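Local coordinates for protein poly-beta-hydroxybuterate polymerase (PDB 5T6O) that supplies the catalytic domain of a class I polyhydroxybutyrate synthase, which builds this polyester without a template, probably by acyl transfer, at residues P330-P333 against Q334-L337; L202-N205 against Y206-N210; A130-A134 against R135-P139; W239-R242 against H243-Q247. The protein carries 1 engineered substitution. One frame throughout, in Å; residues are numbered along the deposited sequence.

In the fold
Along the chain the order is contact 3, contact 2, contact 4, contact 1. Contact 3 ends helix 120-134 between the neighbouring parallel strands 113-118 and 140-146 of the alpha/beta hydrolase sheet. Contacts 2 and 4, with centres about 27 Å apart, lie on helices 202-215 and 234-246, in the long insertion between strands 140-146 and 272-277. Both touch the fourth subunit, where W204 of one copy packs on L241 of the other. Contact 1 starts helix 333-339 near the sheet edge, about 26 Å from contact 4 between centres; its Q335 packs on L246 of the second subunit. No other chain of the assembly touches contact 3, while the other three also touch neighbouring subunits.

Contact 1: residues P330-P333 against Q334-L337; sequences PESP and QQWL
P330 lays one corner of its ring against the first helical turn, CG lying 3.7 Å from Q335 CB and 3.6 Å from W336 N, while its CD sits at the edge of the W336 indole. The P330 and Q335 side chains cross obliquely, a compact ring meeting the aliphatic start of a long polar chain. S332, at the N-cap, turns its hydroxyl over the end of the helix: with OG anti to its own backbone N (chi1 152°), that oxygen faces two amides, weakly accepting from Q334 N at 3.3 Å and from Q335 N at 3.4 Å. The second of these bonds is nearly straight, the first strongly bent. Serine suits the place because its short side chain reaches amides that have no earlier turn to bond to. P333 follows, and a proline here gives up no donor that the helix would need; its carbonyl O takes L337 N at 2.9 Å, just as S332 O takes W336 N at 3.2 Å. W336 and L337 are buried. Helix 333-339 thereby lies with P333 and L337 on helix 285-289, and with W336 and L337 against strands 299-304 and 322-325.

Contact 2: residues L202-N205 against Y206-N210; sequences LVWN and YVVDN
W204 and V208, one helical turn apart, make the clearest side-chain contact here, a CH-pi interaction. The CG2 methyl of V208 stands 3.7 Å from the centroid of the five-membered indole ring and only 13° off its normal, so it presses squarely on one face. Tryptophan offers a broad flat surface and the branched valine a methyl that can be held over it: CG2 lies anti to its own carbonyl carbon, beside the backbone N, which directs it back up the helix. The remaining apolar contact is looser, V203 CG1 meeting V207 CG2 at 4.3 Å.

Among polar interactions, backbone bonds from residue i+4 to residue i run without a break, four of them at 2.8 to 3.0 Å: Y206 N to L202 O, V207 N to V203 O, V208 N to W204 O and D209 N to N205 O. At the edge of the indole, in its plane, sits N205 OD1. Polar ends find partners elsewhere: W204 NE1 bonds to S195, N205 ND2 to N200, and the long phenol of Y206 reaches P181 O of the fourth subunit. The unbroken i+4 to i bonds are those of a regular alpha-helix; this one, helix 202-215 of the insertion between strands 140-146 and 272-277, also turns residues to the fourth subunit.

Contact 3: residues A130-A134 against R135-P139; sequences AVLAA and RGEHP
L132 O is gripped by two amides beyond it in the chain: E137 N, at 2.8 Å, and R135 N, weakly, at 3.0 Å. R135 N is shared, its ordinary helical bond going to V131 O at 3.2 Å. The E137 amide approaches from above the carbonyl plane, 35° out of it. Beside this bond, G136 N reaches A133 O at 2.8 Å and lies even further out of the carbonyl plane, by 64°. Together the bonds of E137 N and G136 N fold the chain back over the last turn as a Schellman motif. G136 has a positive phi (78°), a backbone region that glycine enters easily because it has no CB.

The motif ends helix 120-134, the crossover helix between the parallel strands 113-118 and 140-146 of the alpha/beta hydrolase sheet. The apolar contact across the turn is made by L132, whose CD1 touches P139 CG at 3.8 Å. Its CD2 methyl lies in van der Waals contact with the E137 side chain, 3.7 Å from OE2. Leucine, with two branches, can serve both. R135 lies alongside V131, pointing the same way; its chain is extended from CG to NE, bringing one face of the guanidinium over V131 CG1, which is 3.8 Å from R135 CZ. The charged end goes on to a salt bridge between NH1 and E94. H138 bends back as well, CE1 approaching the small methyl A133 CB at 4.0 Å.

Contact 4: residues W239-R242 against H243-Q247; sequences WYLR and HTYLQ. With SO4 (sulfate ion), chain D.
L246 N bonds back over five residues to L241 O at 3.1 Å, and Q247 N does the same to R242 O at 2.9 Å, opening the last turn of the helix into a wider pi-type turn. The change of register leaves Y245 N buried without a partner. Just before it, T244 grips Y240 O twice, through OG1 at 2.6 Å and through its own N at 3.2 Å, the two donors arriving from opposite faces of the carbonyl plane. Threonine can do this because OG1 lies between its backbone N and carbonyl carbon (chi1 69°), close to the preceding turn.

H243 CD2 lies over one face of the W239 indole, 3.3 Å from W239 NE1, the two ring planes oblique at 49°. R242 CG makes a CH-pi contact over the centre of the imidazole, 3.9 Å from its centroid. The bend in the arginine chain then brings NH1 to sulfate O2 at 2.9 Å, and H243 NE2 donates to the same oxygen at 2.9 Å. A second bond on each group, from H243 ND1 to E249 OE1 and from R242 NH2 to A180 O, helps fix its rotation. Y245 turns its edge toward the face of Y240, the planes 87° apart. A pi-type turn thus closes helix 234-246 beside a sulfate, probably from the crystallisation liquor, which C182 N also binds and which may mark an anion pocket.

Contact 1: residues P330-P333 against Q334-L337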
loop_
_atom_site.group_PDB
_atom_site.type_symbol
_atom_site.label_atom_id
_atom_site.label_comp_id
_atom_site.label_asym_id
_atom_site.label_seq_id
_atom_site.Cartn_x
_atom_site.Cartn_y
_atom_site.Cartn_z
ATOM N N PRO A 330 11.980 0.412 -19.070
ATOM C CA PRO A 330 12.735 0.936 -17.928
ATOM C C PRO A 330 12.772 -0.077 -16.800
ATOM O O PRO A 330 12.015 -1.049 -16.773
ATOM C CB PRO A 330 11.953 2.194 -17.526
ATOM C CG PRO A 330 10.550 1.916 -17.993
ATOM C CD PRO A 330 10.709 1.139 -19.274
ATOM N N GLU A 331 13.688 0.158 -15.856
ATOM C CA GLU A 331 13.830 -0.770 -14.741
ATOM C C GLU A 331 12.559 -0.822 -13.899
ATOM O O GLU A 331 12.167 -1.889 -13.411
ATOM C CB GLU A 331 15.043 -0.375 -13.886
ATOM N N SER A 332 11.877 0.302 -13.760
ATOM C CA SER A 332 10.751 0.398 -12.836
ATOM C C SER A 332 9.433 0.182 -13.565
ATOM O O SER A 332 9.214 0.776 -14.634
ATOM C CB SER A 332 10.743 1.768 -12.162
ATOM O OG SER A 332 9.426 2.151 -11.804
ATOM N N PRO A 333 8.537 -0.644 -13.021
ATOM C CA PRO A 333 7.245 -0.859 -13.692
ATOM C C PRO A 333 6.372 0.381 -13.753
ATOM O O PRO A 333 5.641 0.561 -14.738
ATOM C CB PRO A 333 6.589 -1.975 -12.863
ATOM C CG PRO A 333 7.390 -2.089 -11.606
ATOM C CD PRO A 333 8.770 -1.600 -11.924
ATOM N N GLN A 334 6.425 1.250 -12.741
ATOM C CA GLN A 334 5.604 2.453 -12.783
ATOM C C GLN A 334 6.032 3.360 -13.925
ATOM O O GLN A 334 5.188 3.989 -14.577
ATOM C CB GLN A 334 5.668 3.188 -11.448
ATOM C CG GLN A 334 4.382 3.922 -11.112
ATOM C CD GLN A 334 3.144 3.036 -11.256
ATOM O OE1 GLN A 334 3.104 1.902 -10.770
ATOM N NE2 GLN A 334 2.129 3.557 -11.930
ATOM N N GLN A 335 7.341 3.439 -14.185
ATOM C CA GLN A 335 7.820 4.176 -15.351
ATOM C C GLN A 335 7.300 3.554 -16.637
ATOM O O GLN A 335 6.948 4.269 -17.584
ATOM C CB GLN A 335 9.350 4.220 -15.372
ATOM C CG GLN A 335 9.981 5.149 -14.365
ATOM C CD GLN A 335 10.207 6.549 -14.906
ATOM O OE1 GLN A 335 11.346 7.001 -15.030
ATOM N NE2 GLN A 335 9.123 7.247 -15.218
ATOM N N TRP A 336 7.242 2.220 -16.690
ATOM C CA TRP A 336 6.705 1.553 -17.873
ATOM C C TRP A 336 5.254 1.952 -18.096
ATOM O O TRP A 336 4.861 2.349 -19.201
ATOM C CB TRP A 336 6.815 0.031 -17.731
ATOM C CG TRP A 336 6.322 -0.689 -18.958
ATOM C CD1 TRP A 336 7.063 -1.032 -20.052
ATOM C CD2 TRP A 336 4.981 -1.141 -19.229
ATOM N NE1 TRP A 336 6.274 -1.661 -20.985
ATOM C CE2 TRP A 336 4.993 -1.742 -20.507
ATOM C CE3 TRP A 336 3.775 -1.097 -18.514
ATOM C CZ2 TRP A 336 3.844 -2.300 -21.090
ATOM C CZ3 TRP A 336 2.628 -1.641 -19.095
ATOM C CH2 TRP A 336 2.673 -2.247 -20.366
ATOM N N LEU A 337 4.448 1.871 -17.040
ATOM C CA LEU A 337 3.036 2.200 -17.156
ATOM C C LEU A 337 2.820 3.670 -17.491
ATOM O O LEU A 337 1.902 3.999 -18.252
ATOM C CB LEU A 337 2.326 1.821 -15.858
ATOM C CG LEU A 337 0.806 1.917 -15.867
ATOM C CD1 LEU A 337 0.218 1.160 -17.037
ATOM C CD2 LEU A 337 0.298 1.363 -14.541
#

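Contact 2: residues L202-N205 against Y206-N210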
loop_
_atom_site.group_PDB
_atom_site.type_symbol
_atom_site.label_atom_id
_atom_site.label_comp_id
_atom_site.label_asym_id
_atom_site.label_seq_id
_atom_site.Cartn_x
_atom_site.Cartn_y
_atom_site.Cartn_z
ATOM N N LEU A 202 -11.007 -28.746 4.309
ATOM C CA LEU A 202 -12.405 -28.949 3.943
ATOM C C LEU A 202 -13.257 -27.735 4.306
ATOM O O LEU A 202 -14.186 -27.377 3.568
ATOM C CB LEU A 202 -12.935 -30.214 4.626
ATOM C CG LEU A 202 -14.388 -30.640 4.397
ATOM C CD1 LEU A 202 -14.480 -32.147 4.474
ATOM C CD2 LEU A 202 -15.310 -30.022 5.434
ATOM N N VAL A 203 -12.967 -27.102 5.443
ATOM C CA VAL A 203 -13.809 -26.010 5.928
ATOM C C VAL A 203 -13.568 -24.744 5.111
ATOM O O VAL A 203 -14.518 -24.084 4.668
ATOM C CB VAL A 203 -13.566 -25.765 7.429
ATOM C CG1 VAL A 203 -14.259 -24.472 7.864
ATOM C CG2 VAL A 203 -14.046 -26.967 8.266
ATOM N N TRP A 204 -12.299 -24.369 4.921
ATOM C CA TRP A 204 -11.987 -23.218 4.074
ATOM C C TRP A 204 -12.606 -23.374 2.688
ATOM O O TRP A 204 -13.260 -22.458 2.173
ATOM C CB TRP A 204 -10.465 -23.056 3.964
ATOM C CG TRP A 204 -9.985 -22.036 2.942
ATOM C CD1 TRP A 204 -9.788 -22.227 1.604
ATOM C CD2 TRP A 204 -9.630 -20.677 3.208
ATOM N NE1 TRP A 204 -9.340 -21.068 1.017
ATOM C CE2 TRP A 204 -9.230 -20.102 1.985
ATOM C CE3 TRP A 204 -9.608 -19.895 4.363
ATOM C CZ2 TRP A 204 -8.805 -18.774 1.886
ATOM C CZ3 TRP A 204 -9.190 -18.573 4.263
ATOM C CH2 TRP A 204 -8.798 -18.028 3.032
ATOM N N ASN A 205 -12.402 -24.539 2.067
ATOM C CA ASN A 205 -12.910 -24.751 0.714
ATOM C C ASN A 205 -14.432 -24.643 0.678
ATOM O O ASN A 205 -14.996 -23.999 -0.214
ATOM C CB ASN A 205 -12.446 -26.114 0.202
ATOM C CG ASN A 205 -10.954 -26.151 -0.073
ATOM O OD1 ASN A 205 -10.311 -25.114 -0.132
ATOM N ND2 ASN A 205 -10.407 -27.344 -0.260
ATOM N N TYR A 206 -15.101 -25.220 1.673
ATOM C CA TYR A 206 -16.563 -25.151 1.770
ATOM C C TYR A 206 -17.048 -23.708 1.928
ATOM O O TYR A 206 -17.921 -23.239 1.181
ATOM C CB TYR A 206 -16.988 -26.016 2.952
ATOM C CG TYR A 206 -18.449 -26.142 3.322
ATOM C CD1 TYR A 206 -19.260 -27.103 2.725
ATOM C CD2 TYR A 206 -18.988 -25.385 4.354
ATOM C CE1 TYR A 206 -20.582 -27.274 3.123
ATOM C CE2 TYR A 206 -20.313 -25.553 4.771
ATOM C CZ TYR A 206 -21.104 -26.498 4.137
ATOM O OH TYR A 206 -22.409 -26.682 4.532
ATOM N N VAL A 207 -16.476 -22.983 2.888
ATOM C CA VAL A 207 -16.941 -21.632 3.187
ATOM C C VAL A 207 -16.621 -20.674 2.045
ATOM O O VAL A 207 -17.471 -19.875 1.635
ATOM C CB VAL A 207 -16.335 -21.154 4.522
ATOM C CG1 VAL A 207 -16.569 -19.686 4.716
ATOM C CG2 VAL A 207 -16.961 -21.891 5.652
ATOM N N VAL A 208 -15.404 -20.739 1.507
ATOM C CA VAL A 208 -15.018 -19.812 0.448
ATOM C C VAL A 208 -15.851 -20.051 -0.805
ATOM O O VAL A 208 -16.380 -19.107 -1.405
ATOM C CB VAL A 208 -13.514 -19.923 0.157
ATOM C CG1 VAL A 208 -13.149 -19.114 -1.092
ATOM C CG2 VAL A 208 -12.720 -19.430 1.375
ATOM N N ASP A 209 -15.991 -21.313 -1.212
ATOM C CA ASP A 209 -16.747 -21.619 -2.425
ATOM C C ASP A 209 -18.187 -21.144 -2.291
ATOM O O ASP A 209 -18.717 -20.443 -3.163
ATOM C CB ASP A 209 -16.691 -23.128 -2.701
ATOM C CG ASP A 209 -17.459 -23.524 -3.951
ATOM O OD1 ASP A 209 -16.955 -23.251 -5.063
ATOM O OD2 ASP A 209 -18.563 -24.110 -3.822
ATOM N N ASN A 210 -18.825 -21.489 -1.178
ATOM C CA ASN A 210 -20.209 -21.095 -0.960
ATOM C C ASN A 210 -20.353 -19.576 -0.902
ATOM O O ASN A 210 -21.340 -19.014 -1.397
ATOM C CB ASN A 210 -20.708 -21.751 0.324
ATOM C CG ASN A 210 -22.198 -21.750 0.433
ATOM O OD1 ASN A 210 -22.767 -20.929 1.141
ATOM N ND2 ASN A 210 -22.848 -22.672 -0.267
#

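Contact 3: residues A130-A134 against R135-P139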
loop_
_atom_site.group_PDB
_atom_site.type_symbol
_atom_site.label_atom_id
_atom_site.label_comp_id
_atom_site.label_asym_id
_atom_site.label_seq_id
_atom_site.Cartn_x
_atom_site.Cartn_y
_atom_site.Cartn_z
ATOM N N ALA A 130 16.622 -22.972 -19.561
ATOM C CA ALA A 130 17.914 -22.594 -18.998
ATOM C C ALA A 130 18.798 -23.821 -18.780
ATOM O O ALA A 130 20.012 -23.765 -19.008
ATOM C CB ALA A 130 17.718 -21.823 -17.693
ATOM N N VAL A 131 18.210 -24.932 -18.323
ATOM C CA VAL A 131 18.965 -26.181 -18.205
ATOM C C VAL A 131 19.475 -26.616 -19.571
ATOM O O VAL A 131 20.653 -26.964 -19.734
ATOM C CB VAL A 131 18.104 -27.274 -17.543
ATOM C CG1 VAL A 131 18.742 -28.674 -17.729
ATOM C CG2 VAL A 131 17.913 -26.969 -16.056
ATOM N N LEU A 132 18.595 -26.592 -20.575
ATOM C CA LEU A 132 18.983 -27.007 -21.918
ATOM C C LEU A 132 20.085 -26.114 -22.485
ATOM O O LEU A 132 21.002 -26.605 -23.154
ATOM C CB LEU A 132 17.755 -27.005 -22.834
ATOM C CG LEU A 132 16.815 -28.204 -22.661
ATOM C CD1 LEU A 132 15.444 -27.951 -23.298
ATOM C CD2 LEU A 132 17.461 -29.452 -23.246
ATOM N N ALA A 133 20.019 -24.802 -22.234
ATOM C CA ALA A 133 21.045 -23.909 -22.778
ATOM C C ALA A 133 22.414 -24.225 -22.186
ATOM O O ALA A 133 23.422 -24.222 -22.901
ATOM C CB ALA A 133 20.676 -22.442 -22.524
ATOM N N ALA A 134 22.465 -24.513 -20.882
ATOM C CA ALA A 134 23.720 -24.919 -20.258
ATOM C C ALA A 134 24.253 -26.229 -20.831
ATOM O O ALA A 134 25.459 -26.485 -20.755
ATOM C CB ALA A 134 23.528 -25.032 -18.743
ATOM N N ARG A 135 23.385 -27.072 -21.391
ATOM C CA ARG A 135 23.813 -28.268 -22.110
ATOM C C ARG A 135 24.189 -27.976 -23.560
ATOM O O ARG A 135 24.493 -28.912 -24.304
ATOM C CB ARG A 135 22.702 -29.334 -22.074
ATOM C CG ARG A 135 22.324 -29.825 -20.674
ATOM C CD ARG A 135 21.213 -30.886 -20.713
ATOM N NE ARG A 135 20.882 -31.378 -19.377
ATOM C CZ ARG A 135 19.785 -32.071 -19.076
ATOM N NH1 ARG A 135 19.569 -32.471 -17.826
ATOM N NH2 ARG A 135 18.899 -32.365 -20.019
ATOM N N GLY A 136 24.166 -26.710 -23.979
ATOM C CA GLY A 136 24.418 -26.377 -25.366
ATOM C C GLY A 136 23.254 -26.616 -26.304
ATOM O O GLY A 136 23.463 -26.701 -27.519
ATOM N N GLU A 137 22.032 -26.721 -25.785
ATOM C CA GLU A 137 20.854 -27.027 -26.586
ATOM C C GLU A 137 19.907 -25.836 -26.601
ATOM O O GLU A 137 19.588 -25.273 -25.548
ATOM C CB GLU A 137 20.126 -28.257 -26.046
ATOM C CG GLU A 137 20.815 -29.574 -26.348
ATOM C CD GLU A 137 20.166 -30.722 -25.599
ATOM O OE1 GLU A 137 20.685 -31.104 -24.530
ATOM O OE2 GLU A 137 19.119 -31.219 -26.062
ATOM N N HIS A 138 19.448 -25.471 -27.794
ATOM C CA HIS A 138 18.607 -24.294 -28.003
ATOM C C HIS A 138 17.418 -24.694 -28.867
ATOM O O HIS A 138 17.340 -24.343 -30.051
ATOM C CB HIS A 138 19.426 -23.168 -28.637
ATOM C CG HIS A 138 20.670 -22.840 -27.869
ATOM N ND1 HIS A 138 20.667 -22.008 -26.770
ATOM C CD2 HIS A 138 21.947 -23.268 -28.010
ATOM C CE1 HIS A 138 21.894 -21.908 -26.289
ATOM N NE2 HIS A 138 22.689 -22.671 -27.018
ATOM N N PRO A 139 16.462 -25.435 -28.296
ATOM C CA PRO A 139 15.349 -25.951 -29.104
ATOM C C PRO A 139 14.210 -24.965 -29.320
ATOM O O PRO A 139 13.269 -25.307 -30.048
ATOM C CB PRO A 139 14.865 -27.157 -28.285
ATOM C CG PRO A 139 15.125 -26.739 -26.864
ATOM C CD PRO A 139 16.436 -25.965 -26.920
#

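Contact 4: residues W239-R242 against H243-Q247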
loop_
_atom_site.group_PDB
_atom_site.type_symbol
_atom_site.label_atom_id
_atom_site.label_comp_id
_atom_site.label_asym_id
_atom_site.label_seq_id
_atom_site.Cartn_x
_atom_site.Cartn_y
_atom_site.Cartn_z
ATOM N N TRP A 239 10.709 -27.778 -2.698
ATOM C CA TRP A 239 11.713 -27.054 -3.479
ATOM C C TRP A 239 11.140 -25.759 -4.028
ATOM O O TRP A 239 11.767 -24.700 -3.941
ATOM C CB TRP A 239 12.220 -27.940 -4.622
ATOM C CG TRP A 239 13.402 -27.399 -5.368
ATOM C CD1 TRP A 239 14.706 -27.791 -5.235
ATOM C CD2 TRP A 239 13.396 -26.368 -6.369
ATOM N NE1 TRP A 239 15.508 -27.066 -6.089
ATOM C CE2 TRP A 239 14.729 -26.187 -6.791
ATOM C CE3 TRP A 239 12.394 -25.581 -6.944
ATOM C CZ2 TRP A 239 15.086 -25.250 -7.760
ATOM C CZ3 TRP A 239 12.754 -24.651 -7.905
ATOM C CH2 TRP A 239 14.090 -24.496 -8.300
ATOM N N TYR A 240 9.942 -25.833 -4.612
ATOM C CA TYR A 240 9.303 -24.643 -5.168
ATOM C C TYR A 240 9.106 -23.568 -4.104
ATOM O O TYR A 240 9.500 -22.412 -4.292
ATOM C CB TYR A 240 7.977 -25.057 -5.804
ATOM C CG TYR A 240 7.236 -23.945 -6.506
ATOM C CD1 TYR A 240 7.866 -23.157 -7.467
ATOM C CD2 TYR A 240 5.901 -23.707 -6.229
ATOM C CE1 TYR A 240 7.177 -22.143 -8.114
ATOM C CE2 TYR A 240 5.206 -22.691 -6.870
ATOM C CZ TYR A 240 5.848 -21.918 -7.809
ATOM O OH TYR A 240 5.149 -20.907 -8.445
ATOM N N LEU A 241 8.529 -23.936 -2.956
ATOM C CA LEU A 241 8.322 -22.963 -1.885
ATOM C C LEU A 241 9.648 -22.385 -1.398
ATOM O O LEU A 241 9.774 -21.172 -1.208
ATOM C CB LEU A 241 7.577 -23.628 -0.725
ATOM C CG LEU A 241 6.560 -22.858 0.103
ATOM C CD1 LEU A 241 5.513 -22.227 -0.802
ATOM C CD2 LEU A 241 5.904 -23.812 1.107
ATOM N N ARG A 242 10.648 -23.245 -1.181
ATOM C CA ARG A 242 11.906 -22.789 -0.592
ATOM C C ARG A 242 12.664 -21.853 -1.525
ATOM O O ARG A 242 13.106 -20.772 -1.110
ATOM C CB ARG A 242 12.781 -23.996 -0.241
ATOM C CG ARG A 242 14.207 -23.638 0.188
ATOM C CD ARG A 242 14.918 -24.901 0.649
ATOM N NE ARG A 242 14.373 -25.372 1.918
ATOM C CZ ARG A 242 14.656 -26.551 2.459
ATOM N NH1 ARG A 242 15.451 -27.398 1.816
ATOM N NH2 ARG A 242 14.134 -26.886 3.631
ATOM N N HIS A 243 12.836 -22.248 -2.790
ATOM C CA HIS A 243 13.818 -21.595 -3.649
ATOM C C HIS A 243 13.225 -20.479 -4.498
ATOM O O HIS A 243 13.983 -19.753 -5.153
ATOM C CB HIS A 243 14.501 -22.632 -4.548
ATOM C CG HIS A 243 15.351 -23.607 -3.787
ATOM N ND1 HIS A 243 16.507 -23.233 -3.139
ATOM C CD2 HIS A 243 15.200 -24.935 -3.551
ATOM C CE1 HIS A 243 17.039 -24.289 -2.546
ATOM N NE2 HIS A 243 16.261 -25.333 -2.776
ATOM N N THR A 244 11.902 -20.319 -4.500
ATOM C CA THR A 244 11.300 -19.186 -5.192
ATOM C C THR A 244 10.654 -18.231 -4.187
ATOM O O THR A 244 11.254 -17.205 -3.840
ATOM C CB THR A 244 10.309 -19.669 -6.270
ATOM O OG1 THR A 244 9.151 -20.269 -5.676
ATOM C CG2 THR A 244 10.970 -20.687 -7.179
ATOM N N TYR A 245 9.466 -18.566 -3.675
ATOM C CA TYR A 245 8.774 -17.656 -2.764
ATOM C C TYR A 245 9.635 -17.249 -1.572
ATOM O O TYR A 245 9.623 -16.083 -1.163
ATOM C CB TYR A 245 7.475 -18.288 -2.267
ATOM C CG TYR A 245 6.382 -18.283 -3.298
ATOM C CD1 TYR A 245 5.542 -17.179 -3.447
ATOM C CD2 TYR A 245 6.181 -19.377 -4.126
ATOM C CE1 TYR A 245 4.537 -17.178 -4.392
ATOM C CE2 TYR A 245 5.185 -19.376 -5.072
ATOM C CZ TYR A 245 4.366 -18.278 -5.200
ATOM O OH TYR A 245 3.367 -18.287 -6.144
ATOM N N LEU A 246 10.385 -18.191 -0.990
ATOM C CA LEU A 246 11.074 -17.855 0.253
ATOM C C LEU A 246 12.448 -17.235 0.025
ATOM O O LEU A 246 12.755 -16.176 0.581
ATOM C CB LEU A 246 11.208 -19.096 1.139
ATOM C CG LEU A 246 9.998 -19.334 2.033
ATOM C CD1 LEU A 246 10.214 -20.580 2.860
ATOM C CD2 LEU A 246 9.781 -18.130 2.941
ATOM N N GLN A 247 13.291 -17.884 -0.770
ATOM C CA GLN A 247 14.667 -17.449 -0.936
ATOM C C GLN A 247 14.928 -16.775 -2.271
ATOM O O GLN A 247 15.992 -16.169 -2.436
ATOM C CB GLN A 247 15.610 -18.644 -0.753
ATOM C CG GLN A 247 15.543 -19.172 0.676
ATOM C CD GLN A 247 16.329 -20.449 0.889
ATOM O OE1 GLN A 247 16.933 -20.994 -0.038
ATOM N NE2 GLN A 247 16.322 -20.934 2.122
HETATM S S SO4 D . 16.732 -28.792 -1.575
HETATM O O1 SO4 D . 17.979 -28.676 -2.326
HETATM O O2 SO4 D . 16.468 -27.508 -0.918
HETATM O O3 SO4 D . 16.815 -29.861 -0.579
HETATM O O4 SO4 D . 15.643 -29.159 -2.482
#